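Long-range contacts in ribokinase, putative (Burkholderia thailandensis, PDB 3B1R), which probably phosphorylates nucleosides such as inosine, as a kinase of the ribokinase (pfkB) family that binds its nucleoside and a nucleotide with magnesium: residues A[149-154]-A[172-177]; A[197-202]-A[225-230]; A[243-248]-A[280-285]. All blocks are in the same frame, centred on the assembly; numbering follows the deposited sequence.

Contact 1: A[149-154]-A[172-177]. With AMP (adenosine monophosphate), chain G.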
loop_
_atom_site.group_PDB
_atom_site.type_symbol
_atom_site.label_atom_id
_atom_site.label_comp_id
_atom_site.label_asym_id
_atom_site.label_seq_id
_atom_site.Cartn_x
_atom_site.Cartn_y
_atom_site.Cartn_z
ATOM N N VAL A 149 3.817 -20.728 16.804
ATOM C CA VAL A 149 3.475 -19.449 17.357
ATOM C C VAL A 149 3.827 -18.488 16.252
ATOM O O VAL A 149 4.999 -18.385 15.851
ATOM C CB VAL A 149 4.243 -19.178 18.662
ATOM C CG1 VAL A 149 4.029 -17.745 19.165
ATOM C CG2 VAL A 149 3.802 -20.186 19.712
ATOM N N GLY A 150 2.789 -17.825 15.749
ATOM C CA GLY A 150 2.883 -16.840 14.681
ATOM C C GLY A 150 2.520 -15.427 15.101
ATOM O O GLY A 150 2.202 -15.188 16.269
ATOM N N PRO A 151 2.555 -14.477 14.144
ATOM C CA PRO A 151 2.277 -13.073 14.451
ATOM C C PRO A 151 0.946 -12.946 15.161
ATOM O O PRO A 151 -0.037 -13.590 14.772
ATOM C CB PRO A 151 2.217 -12.403 13.072
ATOM C CG PRO A 151 2.959 -13.325 12.161
ATOM C CD PRO A 151 2.711 -14.705 12.694
ATOM N N ASP A 152 0.932 -12.128 16.202
ATOM C CA ASP A 152 -0.175 -12.066 17.125
ATOM C C ASP A 152 0.050 -10.843 17.990
ATOM O O ASP A 152 1.005 -10.094 17.771
ATOM C CB ASP A 152 -0.152 -13.325 18.009
ATOM C CG ASP A 152 -1.512 -13.897 18.251
ATOM O OD1 ASP A 152 -2.510 -13.185 18.043
ATOM O OD2 ASP A 152 -1.589 -15.086 18.647
ATOM N N GLY A 153 -0.812 -10.652 18.989
ATOM C CA GLY A 153 -0.584 -9.638 20.016
ATOM C C GLY A 153 0.673 -10.003 20.772
ATOM O O GLY A 153 0.951 -11.175 20.976
ATOM N N PHE A 154 1.430 -9.000 21.199
ATOM C CA PHE A 154 2.749 -9.224 21.769
ATOM C C PHE A 154 2.695 -10.073 23.045
ATOM O O PHE A 154 3.435 -11.057 23.172
ATOM C CB PHE A 154 3.460 -7.880 22.008
ATOM C CG PHE A 154 4.807 -8.010 22.652
ATOM C CD1 PHE A 154 5.882 -8.561 21.956
ATOM C CD2 PHE A 154 5.005 -7.569 23.950
ATOM C CE1 PHE A 154 7.147 -8.680 22.561
ATOM C CE2 PHE A 154 6.261 -7.677 24.565
ATOM C CZ PHE A 154 7.332 -8.235 23.869
ATOM N N ILE A 172 7.360 -24.404 16.109
ATOM C CA ILE A 172 7.889 -23.411 15.188
ATOM C C ILE A 172 7.565 -22.012 15.680
ATOM O O ILE A 172 6.433 -21.743 16.083
ATOM C CB ILE A 172 7.210 -23.541 13.802
ATOM C CG1 ILE A 172 7.450 -24.934 13.214
ATOM C CG2 ILE A 172 7.677 -22.395 12.873
ATOM C CD1 ILE A 172 6.826 -25.134 11.831
ATOM N N PHE A 173 8.548 -21.116 15.644
ATOM C CA PHE A 173 8.325 -19.717 15.996
ATOM C C PHE A 173 8.452 -18.856 14.747
ATOM O O PHE A 173 9.510 -18.824 14.102
ATOM C CB PHE A 173 9.312 -19.268 17.092
ATOM C CG PHE A 173 9.213 -17.802 17.477
ATOM C CD1 PHE A 173 7.988 -17.201 17.733
ATOM C CD2 PHE A 173 10.367 -17.045 17.637
ATOM C CE1 PHE A 173 7.913 -15.848 18.104
ATOM C CE2 PHE A 173 10.308 -15.687 18.016
ATOM C CZ PHE A 173 9.074 -15.095 18.250
ATOM N N ASP A 174 7.347 -18.194 14.402
ATOM C CA ASP A 174 7.258 -17.307 13.237
ATOM C C ASP A 174 6.870 -15.936 13.743
ATOM O O ASP A 174 5.692 -15.612 13.815
ATOM C CB ASP A 174 6.205 -17.823 12.245
ATOM C CG ASP A 174 6.131 -16.990 10.952
ATOM O OD1 ASP A 174 6.873 -15.998 10.782
ATOM O OD2 ASP A 174 5.314 -17.337 10.085
ATOM N N PRO A 175 7.858 -15.105 14.113
ATOM C CA PRO A 175 7.425 -13.792 14.589
ATOM C C PRO A 175 6.819 -12.945 13.470
ATOM O O PRO A 175 6.051 -12.033 13.754
ATOM C CB PRO A 175 8.710 -13.146 15.131
ATOM C CG PRO A 175 9.848 -13.922 14.477
ATOM C CD PRO A 175 9.319 -15.284 14.128
ATOM N N GLY A 176 7.147 -13.263 12.217
ATOM C CA GLY A 176 6.677 -12.481 11.064
ATOM C C GLY A 176 6.441 -10.993 11.329
ATOM O O GLY A 176 7.354 -10.267 11.731
ATOM N N GLN A 177 5.203 -10.558 11.104
ATOM C CA GLN A 177 4.794 -9.152 11.167
ATOM C C GLN A 177 4.715 -8.593 12.583
ATOM O O GLN A 177 4.503 -7.406 12.748
ATOM C CB GLN A 177 3.441 -8.929 10.459
ATOM C CG GLN A 177 3.422 -9.234 8.965
ATOM C CD GLN A 177 2.941 -10.635 8.638
ATOM O OE1 GLN A 177 3.142 -11.566 9.404
ATOM N NE2 GLN A 177 2.331 -10.792 7.473
HETATM P P AMP G . 1.785 -14.266 5.243
HETATM O O1P AMP G . 3.158 -14.312 5.892
HETATM O O2P AMP G . 1.757 -13.679 3.852
HETATM O O3P AMP G . 1.055 -15.588 5.316
HETATM O "O5'" AMP G . 0.920 -13.293 6.184
HETATM C "C5'" AMP G . -0.272 -12.645 5.745
HETATM C "C4'" AMP G . -1.196 -12.564 6.949
HETATM O "O4'" AMP G . -0.623 -11.684 7.910
HETATM C "C3'" AMP G . -2.542 -11.950 6.583
HETATM O "O3'" AMP G . -3.528 -13.002 6.438
HETATM C "C2'" AMP G . -2.803 -10.906 7.678
HETATM O "O2'" AMP G . -4.086 -11.081 8.282
HETATM C "C1'" AMP G . -1.682 -11.168 8.690
HETATM N N9 AMP G . -1.072 -10.019 9.358
HETATM C C8 AMP G . -0.626 -8.904 8.752
HETATM N N7 AMP G . -0.076 -8.063 9.641
HETATM C C5 AMP G . -0.164 -8.661 10.842
HETATM C C6 AMP G . 0.221 -8.290 12.204
HETATM N N6 AMP G . 0.818 -7.095 12.413
HETATM N N1 AMP G . -0.033 -9.182 13.186
HETATM C C2 AMP G . -0.632 -10.370 12.958
HETATM N N3 AMP G . -1.026 -10.765 11.726
HETATM C C4 AMP G . -0.815 -9.956 10.656
#
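Pro-151 and Gln-177 meet just past the ends of two neighbouring parallel strands, and the glutamine is the side chain to follow. Its CB lies against the adenine of an AMP molecule, 3.6 Å from C5. CG continues over the same face of the base, near N7. There the chain bends, with chi2 at 95°, which swings the amide back from the base toward the ribose. OE1 comes to rest 3.3 Å from CG of Pro-151, a plain packing contact, while NE2 donates to O5' of the nucleotide over 3.1 Å at 162°. The proline ring also meets the base: CB touches C2 of the adenine, and CD lies 3.3 Å from Asp-174 O.

Behind this, the strands hold their register through two nearly straight backbone bonds, Val-149 N to Ile-172 O at 2.9 Å and Asp-174 N to Val-149 O at 2.8 Å. Asp-174, its CG anti to the backbone N (chi1 -176°), forms a salt bridge from OD2 to Arg-264 and takes a weak bond at OD1 from Gly-176 N; its side chain lies about 4 Å from a bound magnesium ion. CG1 of Val-149 packs on CD1 of Phe-173. In this Rossmann-like ribokinase fold the loops after the parallel strands carry the ligand sites, and here they line the one where AMP and inosine are seen.

Contact 2: A[197-202]-A[225-230]. With AMP (adenosine monophosphate), chain H.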
loop_
_atom_site.group_PDB
_atom_site.type_symbol
_atom_site.label_atom_id
_atom_site.label_comp_id
_atom_site.label_asym_id
_atom_site.label_seq_id
_atom_site.Cartn_x
_atom_site.Cartn_y
_atom_site.Cartn_z
ATOM N N ILE A 197 12.716 -22.047 13.937
ATOM C CA ILE A 197 12.418 -20.683 13.508
ATOM C C ILE A 197 12.176 -20.718 11.996
ATOM O O ILE A 197 12.963 -21.311 11.254
ATOM C CB ILE A 197 13.525 -19.669 13.931
ATOM C CG1 ILE A 197 13.443 -18.360 13.138
ATOM C CG2 ILE A 197 14.905 -20.265 13.780
ATOM C CD1 ILE A 197 12.531 -17.312 13.762
ATOM N N ALA A 198 11.059 -20.128 11.563
ATOM C CA ALA A 198 10.687 -20.074 10.143
ATOM C C ALA A 198 10.332 -18.640 9.750
ATOM O O ALA A 198 9.299 -18.118 10.168
ATOM C CB ALA A 198 9.523 -21.022 9.853
ATOM N N VAL A 199 11.201 -17.994 8.976
ATOM C CA VAL A 199 10.965 -16.607 8.538
ATOM C C VAL A 199 11.236 -16.440 7.045
ATOM O O VAL A 199 11.799 -17.328 6.415
ATOM C CB VAL A 199 11.824 -15.587 9.333
ATOM C CG1 VAL A 199 11.268 -15.350 10.750
ATOM C CG2 VAL A 199 13.281 -16.021 9.379
ATOM N N ASN A 200 10.822 -15.312 6.463
ATOM C CA ASN A 200 11.252 -14.983 5.108
ATOM C C ASN A 200 12.566 -14.218 5.233
ATOM O O ASN A 200 12.951 -13.871 6.353
ATOM C CB ASN A 200 10.157 -14.238 4.287
ATOM C CG ASN A 200 9.898 -12.806 4.758
ATOM O OD1 ASN A 200 10.796 -12.105 5.235
ATOM N ND2 ASN A 200 8.650 -12.350 4.583
ATOM N N ASP A 201 13.263 -13.972 4.124
ATOM C CA ASP A 201 14.639 -13.471 4.213
ATOM C C ASP A 201 14.767 -12.048 4.771
ATOM O O ASP A 201 15.788 -11.693 5.381
ATOM C CB ASP A 201 15.397 -13.638 2.886
ATOM C CG ASP A 201 14.820 -12.793 1.738
ATOM O OD1 ASP A 201 13.720 -12.219 1.873
ATOM O OD2 ASP A 201 15.482 -12.729 0.678
ATOM N N TYR A 202 13.727 -11.249 4.559
ATOM C CA TYR A 202 13.638 -9.902 5.098
ATOM C C TYR A 202 13.483 -9.963 6.617
ATOM O O TYR A 202 14.103 -9.180 7.356
ATOM C CB TYR A 202 12.437 -9.184 4.465
ATOM C CG TYR A 202 12.294 -7.736 4.897
ATOM C CD1 TYR A 202 11.603 -7.405 6.057
ATOM C CD2 TYR A 202 12.842 -6.698 4.132
ATOM C CE1 TYR A 202 11.467 -6.080 6.461
ATOM C CE2 TYR A 202 12.706 -5.364 4.523
ATOM C CZ TYR A 202 12.024 -5.065 5.706
ATOM O OH TYR A 202 11.863 -3.765 6.134
ATOM N N LEU A 225 16.653 -23.568 11.429
ATOM C CA LEU A 225 16.370 -22.217 10.958
ATOM C C LEU A 225 16.003 -22.281 9.479
ATOM O O LEU A 225 16.792 -22.709 8.625
ATOM C CB LEU A 225 17.556 -21.264 11.186
ATOM C CG LEU A 225 17.573 -19.897 10.471
ATOM C CD1 LEU A 225 16.432 -18.997 10.945
ATOM C CD2 LEU A 225 18.911 -19.188 10.710
ATOM N N ILE A 226 14.785 -21.851 9.200
ATOM C CA ILE A 226 14.210 -21.939 7.879
ATOM C C ILE A 226 13.965 -20.528 7.374
ATOM O O ILE A 226 13.280 -19.732 8.037
ATOM C CB ILE A 226 12.903 -22.756 7.917
ATOM C CG1 ILE A 226 13.179 -24.156 8.485
ATOM C CG2 ILE A 226 12.277 -22.860 6.520
ATOM C CD1 ILE A 226 12.243 -24.532 9.598
ATOM N N ILE A 227 14.545 -20.219 6.216
ATOM C CA ILE A 227 14.417 -18.887 5.611
ATOM C C ILE A 227 13.849 -19.019 4.188
ATOM O O ILE A 227 14.472 -19.639 3.335
ATOM C CB ILE A 227 15.771 -18.109 5.620
ATOM C CG1 ILE A 227 16.376 -18.075 7.034
ATOM C CG2 ILE A 227 15.589 -16.677 5.102
ATOM C CD1 ILE A 227 17.727 -17.386 7.118
ATOM N N THR A 228 12.656 -18.461 3.957
ATOM C CA THR A 228 12.020 -18.529 2.642
ATOM C C THR A 228 12.404 -17.288 1.847
ATOM O O THR A 228 12.532 -16.204 2.408
ATOM C CB THR A 228 10.468 -18.650 2.718
ATOM O OG1 THR A 228 9.912 -17.423 3.188
ATOM C CG2 THR A 228 10.037 -19.775 3.640
ATOM N N ARG A 229 12.604 -17.479 0.545
ATOM C CA ARG A 229 13.055 -16.429 -0.354
ATOM C C ARG A 229 12.233 -16.475 -1.649
ATOM O O ARG A 229 12.792 -16.562 -2.755
ATOM C CB ARG A 229 14.551 -16.587 -0.674
ATOM C CG ARG A 229 15.452 -17.015 0.510
ATOM C CD ARG A 229 16.924 -16.932 0.151
ATOM N NE ARG A 229 17.778 -17.599 1.129
ATOM C CZ ARG A 229 18.347 -17.005 2.174
ATOM N NH1 ARG A 229 18.144 -15.723 2.404
ATOM N NH2 ARG A 229 19.107 -17.705 3.007
ATOM N N GLY A 230 10.912 -16.429 -1.508
ATOM C CA GLY A 230 10.013 -16.345 -2.666
ATOM C C GLY A 230 10.334 -17.341 -3.770
ATOM O O GLY A 230 10.510 -18.527 -3.513
HETATM P P AMP H . 7.709 -16.102 0.717
HETATM O O1P AMP H . 6.912 -15.935 1.989
HETATM O O2P AMP H . 7.377 -15.042 -0.300
HETATM O O3P AMP H . 9.184 -16.325 0.959
HETATM O "O5'" AMP H . 7.147 -17.449 0.063
HETATM C "C5'" AMP H . 7.079 -18.618 0.849
HETATM C "C4'" AMP H . 7.301 -19.826 -0.035
HETATM O "O4'" AMP H . 6.206 -19.919 -0.953
HETATM C "C3'" AMP H . 8.577 -19.799 -0.877
HETATM O "O3'" AMP H . 9.761 -20.273 -0.207
HETATM C "C2'" AMP H . 8.147 -20.719 -2.002
HETATM O "O2'" AMP H . 8.180 -22.107 -1.623
HETATM C "C1'" AMP H . 6.698 -20.344 -2.224
HETATM N N9 AMP H . 6.745 -19.226 -3.192
HETATM C C8 AMP H . 6.733 -17.900 -2.935
HETATM N N7 AMP H . 6.823 -17.182 -4.092
HETATM C C5 AMP H . 6.916 -18.070 -5.110
HETATM C C6 AMP H . 7.035 -18.008 -6.585
HETATM N N6 AMP H . 7.086 -16.815 -7.220
HETATM N N1 AMP H . 7.107 -19.172 -7.271
HETATM C C2 AMP H . 7.062 -20.371 -6.658
HETATM N N3 AMP H . 6.947 -20.499 -5.322
HETATM C C4 AMP H . 6.863 -19.409 -4.513
#
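Ile-197 and Leu-225 lie side by side at the start of two parallel strands, pointing the same way. CG2 of the isoleucine presses on CD1 of the leucine at 3.5 Å, tighter than usual for two carbons. Further along the same face, CG2 of Val-199 and CG1 of Ile-227 make a looser pair, whereas Ala-198 and Ile-226 meet CB to CB on the other face, against helix 259-272.

A ladder of backbone hydrogen bonds joins the strands. Ile-226 donates its N-H to Ile-197 O and accepts at O from Val-199 N, and Thr-228 N then reaches Val-199 O at 2.8 Å. A weak bond from Asp-201 N to Thr-228 O, bent to 122°, carries the pairing to the first turn of helix 201-211. These are adjacent strands in the parallel part of the central mixed sheet of the ribokinase fold, joined by a crossover through helices 201-211 and 215-219, and their carboxyl ends open onto the nucleotide site.

Polar groups meet the nucleotide there. Thr-228 has OG1 between its backbone N and carbonyl carbon (chi1 70°), 3.4 Å from CB of Asn-200, and donates from it to phosphate oxygen O3P of AMP at 2.6 Å. Gly-230 N grips the same oxygen at 3.0 Å in a fairly straight bond. Asn-200 turns its amide away from Thr-228: as the N-cap of helix 201-211 it accepts at OD1 from Glu-203 N, and ND2 donates to Asn-42 of the second subunit.

Asp-201 and Arg-229 form no salt bridge, OD2 lying 4.4 Å from NH1, with the carboxylate and guanidinium planes 69° apart. The carboxylate is held instead by His-39 and Val-38 of the second subunit, while CG2 of Ile-227 lies over one guanidinium face.

Contact 3: A[243-248]-A[280-285]. With AMP (adenosine monophosphate), chain H.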
loop_
_atom_site.group_PDB
_atom_site.type_symbol
_atom_site.label_atom_id
_atom_site.label_comp_id
_atom_site.label_asym_id
_atom_site.label_seq_id
_atom_site.Cartn_x
_atom_site.Cartn_y
_atom_site.Cartn_z
ATOM N N GLU A 243 19.806 -27.816 3.926
ATOM C CA GLU A 243 19.121 -28.213 2.697
ATOM C C GLU A 243 18.686 -26.978 1.927
ATOM O O GLU A 243 18.100 -26.057 2.501
ATOM C CB GLU A 243 17.897 -29.090 2.974
ATOM C CG GLU A 243 18.223 -30.537 3.330
ATOM C CD GLU A 243 18.602 -30.703 4.792
ATOM O OE1 GLU A 243 19.233 -31.724 5.129
ATOM O OE2 GLU A 243 18.264 -29.804 5.604
ATOM N N GLN A 244 19.008 -26.965 0.637
ATOM C CA GLN A 244 18.483 -25.984 -0.300
ATOM C C GLN A 244 17.191 -26.519 -0.882
ATOM O O GLN A 244 17.173 -27.553 -1.551
ATOM C CB GLN A 244 19.480 -25.701 -1.416
ATOM C CG GLN A 244 20.822 -25.191 -0.923
ATOM C CD GLN A 244 20.696 -23.968 -0.032
ATOM O OE1 GLN A 244 21.340 -23.893 1.009
ATOM N NE2 GLN A 244 19.867 -23.003 -0.440
ATOM N N ILE A 245 16.106 -25.816 -0.599
ATOM C CA ILE A 245 14.777 -26.235 -1.022
ATOM C C ILE A 245 14.406 -25.474 -2.288
ATOM O O ILE A 245 14.491 -24.237 -2.314
ATOM C CB ILE A 245 13.722 -25.967 0.089
ATOM C CG1 ILE A 245 14.102 -26.662 1.412
ATOM C CG2 ILE A 245 12.313 -26.316 -0.388
ATOM C CD1 ILE A 245 14.531 -28.149 1.307
ATOM N N PRO A 246 14.000 -26.209 -3.344
ATOM C CA PRO A 246 13.639 -25.563 -4.603
ATOM C C PRO A 246 12.256 -24.922 -4.513
ATOM O O PRO A 246 11.445 -25.293 -3.650
ATOM C CB PRO A 246 13.605 -26.734 -5.585
ATOM C CG PRO A 246 13.131 -27.883 -4.748
ATOM C CD PRO A 246 13.773 -27.672 -3.394
ATOM N N ALA A 247 12.005 -23.953 -5.384
ATOM C CA ALA A 247 10.640 -23.481 -5.597
ATOM C C ALA A 247 9.986 -24.362 -6.658
ATOM O O ALA A 247 10.598 -24.678 -7.688
ATOM C CB ALA A 247 10.624 -22.022 -6.023
ATOM N N VAL A 248 8.756 -24.791 -6.398
ATOM C CA VAL A 248 7.961 -25.434 -7.435
ATOM C C VAL A 248 7.489 -24.311 -8.360
ATOM O O VAL A 248 6.806 -23.384 -7.916
ATOM C CB VAL A 248 6.760 -26.224 -6.834
ATOM C CG1 VAL A 248 5.945 -26.911 -7.924
ATOM C CG2 VAL A 248 7.254 -27.248 -5.822
ATOM N N ALA A 280 10.030 -32.539 3.763
ATOM C CA ALA A 280 9.291 -31.518 4.499
ATOM C C ALA A 280 9.284 -30.166 3.768
ATOM O O ALA A 280 8.221 -29.585 3.555
ATOM C CB ALA A 280 9.845 -31.372 5.907
ATOM N N GLY A 281 10.467 -29.682 3.375
ATOM C CA GLY A 281 10.593 -28.415 2.654
ATOM C C GLY A 281 10.024 -28.409 1.235
ATOM O O GLY A 281 9.441 -27.412 0.798
ATOM N N ARG A 282 10.207 -29.506 0.507
ATOM C CA ARG A 282 9.585 -29.646 -0.821
ATOM C C ARG A 282 8.056 -29.591 -0.759
ATOM O O ARG A 282 7.424 -28.975 -1.608
ATOM C CB ARG A 282 10.051 -30.928 -1.525
ATOM C CG ARG A 282 11.470 -30.856 -2.086
ATOM C CD ARG A 282 12.079 -32.261 -2.198
ATOM N NE ARG A 282 13.344 -32.315 -2.944
ATOM C CZ ARG A 282 14.447 -31.629 -2.632
ATOM N NH1 ARG A 282 14.467 -30.797 -1.597
ATOM N NH2 ARG A 282 15.545 -31.752 -3.378
ATOM N N LEU A 283 7.467 -30.231 0.248
ATOM C CA LEU A 283 6.023 -30.162 0.446
ATOM C C LEU A 283 5.566 -28.742 0.806
ATOM O O LEU A 283 4.565 -28.250 0.261
ATOM C CB LEU A 283 5.569 -31.167 1.500
ATOM C CG LEU A 283 4.084 -31.159 1.875
ATOM C CD1 LEU A 283 3.241 -31.657 0.716
ATOM C CD2 LEU A 283 3.852 -32.004 3.114
ATOM N N ALA A 284 6.309 -28.090 1.704
ATOM C CA ALA A 284 6.041 -26.702 2.095
ATOM C C ALA A 284 6.099 -25.780 0.890
ATOM O O ALA A 284 5.246 -24.894 0.724
ATOM C CB ALA A 284 7.055 -26.246 3.133
ATOM N N SER A 285 7.118 -26.000 0.062
ATOM C CA SER A 285 7.355 -25.198 -1.114
ATOM C C SER A 285 6.241 -25.411 -2.138
ATOM O O SER A 285 5.817 -24.464 -2.814
ATOM C CB SER A 285 8.711 -25.525 -1.713
ATOM O OG SER A 285 8.946 -24.718 -2.842
HETATM P P AMP H . 7.709 -16.102 0.717
HETATM O O1P AMP H . 6.912 -15.935 1.989
HETATM O O2P AMP H . 7.377 -15.042 -0.300
HETATM O O3P AMP H . 9.184 -16.325 0.959
HETATM O "O5'" AMP H . 7.147 -17.449 0.063
HETATM C "C5'" AMP H . 7.079 -18.618 0.849
HETATM C "C4'" AMP H . 7.301 -19.826 -0.035
HETATM O "O4'" AMP H . 6.206 -19.919 -0.953
HETATM C "C3'" AMP H . 8.577 -19.799 -0.877
HETATM O "O3'" AMP H . 9.761 -20.273 -0.207
HETATM C "C2'" AMP H . 8.147 -20.719 -2.002
HETATM O "O2'" AMP H . 8.180 -22.107 -1.623
HETATM C "C1'" AMP H . 6.698 -20.344 -2.224
HETATM N N9 AMP H . 6.745 -19.226 -3.192
HETATM C C8 AMP H . 6.733 -17.900 -2.935
HETATM N N7 AMP H . 6.823 -17.182 -4.092
HETATM C C5 AMP H . 6.916 -18.070 -5.110
HETATM C C6 AMP H . 7.035 -18.008 -6.585
HETATM N N6 AMP H . 7.086 -16.815 -7.220
HETATM N N1 AMP H . 7.107 -19.172 -7.271
HETATM C C2 AMP H . 7.062 -20.371 -6.658
HETATM N N3 AMP H . 6.947 -20.499 -5.322
HETATM C C4 AMP H . 6.863 -19.409 -4.513
HETATM O O HOH W 1 7.352 -22.979 -4.313
#
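Ser-285 and Pro-246 make the one direct hydrogen bond between segment 280-285 of helix 277-291 and the chain leaving strand 242-245. The hydroxyl stands anti to the serine's own nitrogen (chi1 -179°), which directs OG to the proline carbonyl. It donates to Pro-246 O at 2.7 Å, in the carbonyl plane and on a lone pair. The same OG accepts from O2' of an AMP ribose at 3.0 Å, so a single hydroxyl joins helix, loop and nucleotide. A water completes the cluster: it accepts from Val-248 N, donates to Ser-285 O at 2.6 Å and is bonded to O2' as well. Beyond it, Val-248 O and CB of Ala-247 line the adenine near C2.

The close packing is at Ile-245. Its CG2 lies 3.3 Å from Gly-281 O and also touches CB of Ser-285, and CG1 rests by Gly-281 CA, where the absence of a side chain lets the strand come close to the helix.

Toward the solvent side the contact slackens. Arg-282 stretches from CG to NE across the proline at about a right angle, bringing Pro-246 CD over one face of its guanidinium, 3.7 Å from NH1, while CD1 of Ile-245 sits at the edge. These are van der Waals contacts alone, and Gln-244 beside them is exposed.

Strand 242-245 is an outermost strand of the sheet within this chain, antiparallel to strand 234-237. Helix 259-272 packs against Ser-285 and Ala-284, and Phe-315 of helix 304-315 touches Pro-246, Val-248 and Arg-282.

How the contacts relate
All three contacts reach the same mixed sheet; contacts 1 and 2 join neighbouring chain segments in it, and contact 3 lays a helix by its edge strand. The centres of contacts 1 and 2 are about 13 Å apart, and strands 171-173 and 196-200 pair, with Ala-198 N 3.2 Å from Phe-173 O, a probable hydrogen bond. Contact 3 lies about 12 Å from contact 2 and about 22 Å from contact 1, centre to centre. Two AMP molecules divide them: one sits against contact 1, while the other is shared, contact 2 taking its phosphate and contact 3 its ribose and adenine. A magnesium ion lies near both contacts 1 and 2, about 5 Å from the Asn-200 side chain.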